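Local structure of outer membrane protein (Tpn50) (Borrelia burgdorferi, 3OON) at residues Lys11-Tyr22 with Lys113-Asn123. The protein probably binds peptidoglycan through this OmpA-like C-terminal domain, tying the outer membrane to the cell wall. Sequence-based numbering, arbitrary orientation. Where two conformers were deposited one is given.
Sequences KGINLSFDIEFY and KNRRVEITILN. With SO4 (sulfate ion), chain B.
Lys113 O is gripped twice: the backbone N of Phe21 donates to it at 3.2 Å, and a water donates at 2.9 Å. The same water also donates to Phe21 O, linking the two segments where the strand pair ends. From here strands 12-20 and 114-122 run antiparallel in regular register to Gly12 and Leu122. Leu15 N to Ile119 O, at 2.7 Å, is the shortest of the backbone bonds.

One face is largely apolar. Phe17 has CG between its backbone N and carbonyl carbon (chi1 52°), which lays the ring across the neighbouring strand. Val117 O lies over one ring face, offset toward the rim, while Phe17 CE1 meets Val117 CB at 3.6 Å. Helix 33-45 packs on this face through Ile36 and Ile39. Arg115 leaves on this face too, beside Ile19. Its CB packs at the Phe21 ring edge. Its end turns outward and donates NE to sulfate O2 at 2.8 Å and NH2 to O1 at 2.9 Å.

The other face is polar. Asn1 bonds to both Asp18 and Asn114, and Lys35 pairs with Asp18.

The sulfate probably came from the crystallisation liquor. Arg73 and the backbone of Glu58 and Gln59 complete its site. Such a site could accept an anionic group, consistent with peptidoglycan binding by OmpA-like domains.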
ATOM      1  N   LYS A  11       2.048  -6.600 -14.434  1.00 42.37           N
ATOM      2  CA  LYS A  11       3.167  -5.674 -14.694  1.00 41.07           C
ATOM      3  C   LYS A  11       4.122  -5.514 -13.508  1.00 39.62           C
ATOM      4  O   LYS A  11       5.293  -5.160 -13.681  1.00 39.21           O
ATOM      5  CB  LYS A  11       2.633  -4.292 -15.086  1.00 41.17           C
ATOM      6  CG  LYS A  11       1.719  -4.280 -16.307  1.00 42.78           C
ATOM      7  CD  LYS A  11       0.957  -2.957 -16.424  1.00 44.20           C
ATOM      8  CE  LYS A  11       1.814  -1.869 -17.039  1.00 44.08           C
ATOM      9  NZ  LYS A  11       1.004  -0.753 -17.586  1.00 44.30           N
ATOM     10  N   GLY A  12       3.608  -5.761 -12.306  1.00 37.85           N
ATOM     11  CA  GLY A  12       4.369  -5.572 -11.075  1.00 35.70           C
ATOM     12  C   GLY A  12       3.464  -5.202  -9.913  1.00 33.85           C
ATOM     13  O   GLY A  12       2.321  -5.661  -9.822  1.00 34.25           O
ATOM     14  N   ILE A  13       3.983  -4.372  -9.019  1.00 31.71           N
ATOM     15  CA  ILE A  13       3.223  -3.936  -7.859  1.00 29.69           C
ATOM     16  C   ILE A  13       2.716  -2.524  -8.139  1.00 28.08           C
ATOM     17  O   ILE A  13       3.506  -1.588  -8.248  1.00 26.86           O
ATOM     18  CB  ILE A  13       4.090  -3.963  -6.572  1.00 29.88           C
ATOM     19  CG1 ILE A  13       4.644  -5.370  -6.313  1.00 31.62           C
ATOM     20  CG2 ILE A  13       3.284  -3.466  -5.377  1.00 29.47           C
ATOM     21  CD1 ILE A  13       5.692  -5.433  -5.200  1.00 31.76           C
ATOM     22  N   ASN A  14       1.395  -2.380  -8.247  1.00 26.74           N
ATOM     23  CA  ASN A  14       0.757  -1.091  -8.522  1.00 26.08           C
ATOM     24  C   ASN A  14       0.517  -0.283  -7.239  1.00 24.97           C
ATOM     25  O   ASN A  14      -0.061  -0.792  -6.270  1.00 24.94           O
ATOM     26  CB  ASN A  14      -0.580  -1.325  -9.240  1.00 26.70           C
ATOM     27  CG  ASN A  14      -1.190  -0.056  -9.789  1.00 28.42           C
ATOM     28  OD1 ASN A  14      -0.878   0.378 -10.911  1.00 33.35           O
ATOM     29  ND2 ASN A  14      -2.086   0.531  -9.030  1.00 28.87           N
ATOM     30  N   LEU A  15       0.964   0.970  -7.252  1.00 23.59           N
ATOM     31  CA  LEU A  15       0.714   1.921  -6.178  1.00 23.65           C
ATOM     32  C   LEU A  15      -0.246   2.967  -6.720  1.00 23.96           C
ATOM     33  O   LEU A  15       0.108   3.754  -7.602  1.00 23.91           O
ATOM     34  CB  LEU A  15       2.017   2.591  -5.707  1.00 23.38           C
ATOM     35  CG  LEU A  15       3.252   1.724  -5.424  1.00 24.62           C
ATOM     36  CD1 LEU A  15       4.405   2.598  -4.889  1.00 23.66           C
ATOM     37  CD2 LEU A  15       2.914   0.623  -4.446  1.00 27.02           C
ATOM     38  N   SER A  16      -1.476   2.962  -6.229  1.00 24.46           N
ATOM     39  CA  SER A  16      -2.432   3.962  -6.694  1.00 26.12           C
ATOM     40  C   SER A  16      -2.776   4.917  -5.560  1.00 25.86           C
ATOM     41  O   SER A  16      -2.975   4.510  -4.411  1.00 26.29           O
ATOM     42  CB  SER A  16      -3.675   3.321  -7.315  1.00 27.10           C
ATOM     43  OG  SER A  16      -4.501   2.754  -6.340  1.00 32.68           O
ATOM     44  N   PHE A  17      -2.799   6.201  -5.876  1.00 26.42           N
ATOM     45  CA  PHE A  17      -2.990   7.224  -4.869  1.00 27.42           C
ATOM     46  C   PHE A  17      -3.486   8.486  -5.551  1.00 28.64           C
ATOM     47  O   PHE A  17      -3.606   8.532  -6.776  1.00 29.34           O
ATOM     48  CB  PHE A  17      -1.679   7.485  -4.109  1.00 26.52           C
ATOM     49  CG  PHE A  17      -0.508   7.764  -5.001  1.00 25.37           C
ATOM     50  CD1 PHE A  17      -0.137   9.064  -5.290  1.00 26.11           C
ATOM     51  CD2 PHE A  17       0.219   6.716  -5.566  1.00 24.20           C
ATOM     52  CE1 PHE A  17       0.952   9.326  -6.145  1.00 26.32           C
ATOM     53  CE2 PHE A  17       1.298   6.963  -6.413  1.00 24.34           C
ATOM     54  CZ  PHE A  17       1.666   8.272  -6.700  1.00 25.32           C
ATOM     55  N   ASP A  18      -3.787   9.517  -4.777  0.50 29.71           N
ATOM     56  CA  ASP A  18      -4.194  10.778  -5.388  0.50 30.56           C
ATOM     57  C   ASP A  18      -3.436  11.957  -4.797  0.50 31.09           C
ATOM     58  O   ASP A  18      -3.285  12.084  -3.576  0.50 31.85           O
ATOM     59  CB  ASP A  18      -5.708  10.988  -5.322  0.50 31.27           C
ATOM     60  CG  ASP A  18      -6.199  11.196  -3.915  0.50 32.38           C
ATOM     61  OD1 ASP A  18      -5.404  10.990  -2.983  0.50 34.14           O
ATOM     62  OD2 ASP A  18      -7.378  11.568  -3.738  0.50 34.34           O
ATOM     63  N   ILE A  19      -2.966  12.809  -5.698  1.00 31.15           N
ATOM     64  CA  ILE A  19      -2.082  13.922  -5.373  1.00 32.04           C
ATOM     65  C   ILE A  19      -2.828  15.169  -5.759  1.00 33.09           C
ATOM     66  O   ILE A  19      -3.333  15.267  -6.882  1.00 33.07           O
ATOM     67  CB  ILE A  19      -0.765  13.864  -6.201  1.00 31.91           C
ATOM     68  CG1 ILE A  19       0.095  12.654  -5.807  1.00 31.74           C
ATOM     69  CG2 ILE A  19       0.024  15.194  -6.105  1.00 32.56           C
ATOM     70  CD1 ILE A  19       0.755  12.732  -4.418  1.00 33.40           C
ATOM     71  N   GLU A  20      -2.905  16.120  -4.832  1.00 34.21           N
ATOM     72  CA  GLU A  20      -3.496  17.411  -5.127  1.00 35.58           C
ATOM     73  C   GLU A  20      -2.535  18.219  -5.978  1.00 35.36           C
ATOM     74  O   GLU A  20      -1.388  18.455  -5.578  1.00 35.50           O
ATOM     75  CB  GLU A  20      -3.823  18.160  -3.840  1.00 36.68           C
ATOM     76  CG  GLU A  20      -4.978  17.554  -3.073  1.00 39.60           C
ATOM     77  CD  GLU A  20      -5.565  18.486  -2.026  1.00 43.56           C
ATOM     78  OE1 GLU A  20      -5.674  19.706  -2.274  1.00 44.26           O
ATOM     79  OE2 GLU A  20      -5.935  17.980  -0.950  1.00 46.57           O
ATOM     80  N   PHE A  21      -3.001  18.594  -7.166  1.00 35.01           N
ATOM     81  CA  PHE A  21      -2.314  19.541  -8.031  1.00 35.12           C
ATOM     82  C   PHE A  21      -3.129  20.821  -8.051  1.00 36.90           C
ATOM     83  O   PHE A  21      -4.353  20.784  -7.941  1.00 37.07           O
ATOM     84  CB  PHE A  21      -2.222  19.001  -9.464  1.00 34.05           C
ATOM     85  CG  PHE A  21      -1.297  17.831  -9.620  1.00 31.83           C
ATOM     86  CD1 PHE A  21       0.071  18.026  -9.802  1.00 30.28           C
ATOM     87  CD2 PHE A  21      -1.794  16.537  -9.611  1.00 31.48           C
ATOM     88  CE1 PHE A  21       0.935  16.930  -9.960  1.00 29.45           C
ATOM     89  CE2 PHE A  21      -0.944  15.440  -9.768  1.00 30.06           C
ATOM     90  CZ  PHE A  21       0.419  15.638  -9.939  1.00 29.47           C
ATOM     91  N   TYR A  22      -2.461  21.956  -8.188  1.00 38.61           N
ATOM     92  CA  TYR A  22      -3.188  23.202  -8.383  1.00 40.42           C
ATOM     93  C   TYR A  22      -3.967  23.128  -9.697  1.00 41.03           C
ATOM     94  O   TYR A  22      -3.528  22.448 -10.627  1.00 40.42           O
ATOM     95  CB  TYR A  22      -2.231  24.385  -8.348  1.00 41.21           C
ATOM     96  CG  TYR A  22      -1.739  24.698  -6.949  1.00 41.89           C
ATOM     97  CD1 TYR A  22      -2.595  25.271  -5.998  1.00 43.54           C
ATOM     98  CD2 TYR A  22      -0.428  24.422  -6.574  1.00 41.78           C
ATOM     99  CE1 TYR A  22      -2.148  25.563  -4.708  1.00 44.02           C
ATOM    100  CE2 TYR A  22       0.032  24.710  -5.286  1.00 43.27           C
ATOM    101  CZ  TYR A  22      -0.835  25.283  -4.360  1.00 43.91           C
ATOM    102  OH  TYR A  22      -0.394  25.568  -3.084  1.00 44.68           O
ATOM    103  N   LYS A 113      -8.717  19.260  -5.838  1.00 46.49           N
ATOM    104  CA  LYS A 113      -7.497  19.362  -6.644  1.00 44.89           C
ATOM    105  C   LYS A 113      -6.906  17.969  -6.891  1.00 43.26           C
ATOM    106  O   LYS A 113      -6.023  17.798  -7.745  1.00 42.24           O
ATOM    107  CB  LYS A 113      -6.460  20.232  -5.931  1.00 45.30           C
ATOM    108  CG  LYS A 113      -6.822  21.710  -5.792  1.00 47.34           C
ATOM    109  CD  LYS A 113      -5.844  22.401  -4.841  1.00 49.94           C
ATOM    110  CE  LYS A 113      -6.498  23.527  -4.033  1.00 52.07           C
ATOM    111  NZ  LYS A 113      -6.910  24.682  -4.886  1.00 53.73           N
ATOM    112  N   ASN A 114      -7.400  16.987  -6.135  1.00 42.29           N
ATOM    113  CA  ASN A 114      -6.924  15.599  -6.206  1.00 41.14           C
ATOM    114  C   ASN A 114      -7.029  14.949  -7.587  1.00 39.36           C
ATOM    115  O   ASN A 114      -8.108  14.863  -8.171  1.00 39.12           O
ATOM    116  CB  ASN A 114      -7.649  14.721  -5.179  1.00 41.84           C
ATOM    117  CG  ASN A 114      -6.904  14.614  -3.859  1.00 44.17           C
ATOM    118  OD1 ASN A 114      -5.670  14.530  -3.821  1.00 46.91           O
ATOM    119  ND2 ASN A 114      -7.653  14.576  -2.768  1.00 46.12           N
ATOM    120  N   ARG A 115      -5.890  14.470  -8.082  1.00 37.65           N
ATOM    121  CA  ARG A 115      -5.825  13.764  -9.355  1.00 35.73           C
ATOM    122  C   ARG A 115      -5.099  12.426  -9.192  1.00 34.80           C
ATOM    123  O   ARG A 115      -4.156  12.302  -8.399  1.00 33.81           O
ATOM    124  CB  ARG A 115      -5.112  14.612 -10.413  1.00 35.63           C
ATOM    125  CG  ARG A 115      -5.833  15.895 -10.803  1.00 36.46           C
ATOM    126  CD  ARG A 115      -7.156  15.589 -11.468  1.00 36.53           C
ATOM    127  NE  ARG A 115      -7.883  16.809 -11.826  1.00 38.82           N
ATOM    128  CZ  ARG A 115      -8.726  17.458 -11.021  1.00 40.95           C
ATOM    129  NH1 ARG A 115      -8.962  17.027  -9.780  1.00 41.99           N
ATOM    130  NH2 ARG A 115      -9.331  18.558 -11.452  1.00 41.88           N
ATOM    131  N   ARG A 116      -5.545  11.441  -9.964  1.00 33.87           N
ATOM    132  CA  ARG A 116      -5.039  10.085  -9.885  1.00 33.04           C
ATOM    133  C   ARG A 116      -3.631   9.994 -10.459  1.00 31.66           C
ATOM    134  O   ARG A 116      -3.346  10.539 -11.532  1.00 30.78           O
ATOM    135  CB  ARG A 116      -5.967   9.128 -10.638  1.00 34.00           C
ATOM    136  CG  ARG A 116      -7.373   8.974 -10.023  1.00 37.94           C
ATOM    137  CD  ARG A 116      -8.266   8.090 -10.894  1.00 43.44           C
ATOM    138  NE  ARG A 116      -7.490   7.023 -11.538  1.00 48.09           N
ATOM    139  CZ  ARG A 116      -7.314   6.887 -12.853  1.00 48.97           C
ATOM    140  NH1 ARG A 116      -7.881   7.731 -13.711  1.00 48.58           N
ATOM    141  NH2 ARG A 116      -6.578   5.883 -13.305  1.00 50.61           N
ATOM    142  N   VAL A 117      -2.757   9.317  -9.715  1.00 30.38           N
ATOM    143  CA  VAL A 117      -1.421   8.959 -10.181  1.00 29.28           C
ATOM    144  C   VAL A 117      -1.241   7.497  -9.829  1.00 28.51           C
ATOM    145  O   VAL A 117      -1.718   7.024  -8.791  1.00 29.03           O
ATOM    146  CB  VAL A 117      -0.277   9.790  -9.518  1.00 29.60           C
ATOM    147  CG1 VAL A 117       1.085   9.447 -10.150  1.00 29.41           C
ATOM    148  CG2 VAL A 117      -0.505  11.271  -9.654  1.00 31.03           C
ATOM    149  N   GLU A 118      -0.571   6.768 -10.706  1.00 26.90           N
ATOM    150  CA  GLU A 118      -0.216   5.406 -10.405  1.00 26.12           C
ATOM    151  C   GLU A 118       1.269   5.302 -10.598  1.00 24.40           C
ATOM    152  O   GLU A 118       1.831   5.940 -11.498  1.00 24.19           O
ATOM    153  CB  GLU A 118      -0.929   4.415 -11.323  1.00 26.91           C
ATOM    154  CG  GLU A 118      -2.429   4.318 -11.100  1.00 29.31           C
ATOM    155  CD  GLU A 118      -3.204   5.230 -12.030  1.00 32.81           C
ATOM    156  OE1 GLU A 118      -2.876   5.261 -13.248  1.00 34.01           O
ATOM    157  OE2 GLU A 118      -4.134   5.913 -11.540  1.00 35.21           O
ATOM    158  N   ILE A 119       1.898   4.515  -9.738  1.00 23.19           N
ATOM    159  CA  ILE A 119       3.283   4.136  -9.913  1.00 22.63           C
ATOM    160  C   ILE A 119       3.348   2.616  -9.818  1.00 23.50           C
ATOM    161  O   ILE A 119       2.851   2.017  -8.847  1.00 25.27           O
ATOM    162  CB  ILE A 119       4.186   4.757  -8.846  1.00 22.72           C
ATOM    163  CG1 ILE A 119       4.206   6.284  -8.970  1.00 22.75           C
ATOM    164  CG2 ILE A 119       5.611   4.201  -8.971  1.00 22.34           C
ATOM    165  CD1 ILE A 119       5.000   7.002  -7.876  1.00 24.27           C
ATOM    166  N   THR A 120       3.935   1.984 -10.822  1.00 23.70           N
ATOM    167  CA  THR A 120       4.093   0.534 -10.811  1.00 24.69           C
ATOM    168  C   THR A 120       5.554   0.150 -10.597  1.00 24.83           C
ATOM    169  O   THR A 120       6.430   0.598 -11.337  1.00 24.87           O
ATOM    170  CB  THR A 120       3.542  -0.098 -12.095  1.00 24.99           C
ATOM    171  OG1 THR A 120       2.159   0.259 -12.236  1.00 26.20           O
ATOM    172  CG2 THR A 120       3.646  -1.628 -12.051  1.00 26.48           C
ATOM    173  N   ILE A 121       5.804  -0.667  -9.577  1.00 25.37           N
ATOM    174  CA  ILE A 121       7.132  -1.239  -9.375  1.00 26.72           C
ATOM    175  C   ILE A 121       7.210  -2.406 -10.340  1.00 28.44           C
ATOM    176  O   ILE A 121       6.557  -3.437 -10.143  1.00 29.13           O
ATOM    177  CB  ILE A 121       7.369  -1.697  -7.925  1.00 26.12           C
ATOM    178  CG1 ILE A 121       7.099  -0.539  -6.954  1.00 26.14           C
ATOM    179  CG2 ILE A 121       8.810  -2.199  -7.761  1.00 27.40           C
ATOM    180  CD1 ILE A 121       7.029  -0.960  -5.484  1.00 27.54           C
ATOM    181  N   LEU A 122       7.969  -2.214 -11.416  1.00 30.31           N
ATOM    182  CA  LEU A 122       7.997  -3.174 -12.516  1.00 32.55           C
ATOM    183  C   LEU A 122       8.802  -4.402 -12.147  1.00 34.79           C
ATOM    184  O   LEU A 122       9.867  -4.299 -11.540  1.00 35.12           O
ATOM    185  CB  LEU A 122       8.566  -2.531 -13.786  1.00 32.45           C
ATOM    186  CG  LEU A 122       7.833  -1.294 -14.314  1.00 31.43           C
ATOM    187  CD1 LEU A 122       8.626  -0.673 -15.448  1.00 31.52           C
ATOM    188  CD2 LEU A 122       6.385  -1.622 -14.755  1.00 31.89           C
ATOM    189  N   ASN A 123       8.275  -5.558 -12.526  1.00 37.70           N
ATOM    190  CA  ASN A 123       8.907  -6.844 -12.243  1.00 40.60           C
ATOM    191  C   ASN A 123      10.364  -6.946 -12.687  1.00 41.78           C
ATOM    192  O   ASN A 123      11.246  -7.246 -11.869  1.00 43.46           O
ATOM    193  CB  ASN A 123       8.085  -7.968 -12.860  1.00 41.95           C
ATOM    194  CG  ASN A 123       7.159  -8.615 -11.862  1.00 44.35           C
ATOM    195  OD1 ASN A 123       5.958  -8.338 -11.841  1.00 46.46           O
ATOM    196  ND2 ASN A 123       7.713  -9.486 -11.019  1.00 47.63           N
TER
HETATM  197  S   SO4 B 401      -7.517  18.619 -15.003  1.00 38.67           S
HETATM  198  O1  SO4 B 401      -8.635  19.177 -14.244  1.00 38.65           O
HETATM  199  O2  SO4 B 401      -7.138  17.321 -14.457  1.00 37.20           O
HETATM  200  O3  SO4 B 401      -7.955  18.465 -16.389  1.00 39.61           O
HETATM  201  O4  SO4 B 401      -6.399  19.553 -14.949  1.00 38.63           O
HETATM  202  O   HOH W   1      -5.967  19.822  -9.764  1.00 40.09           O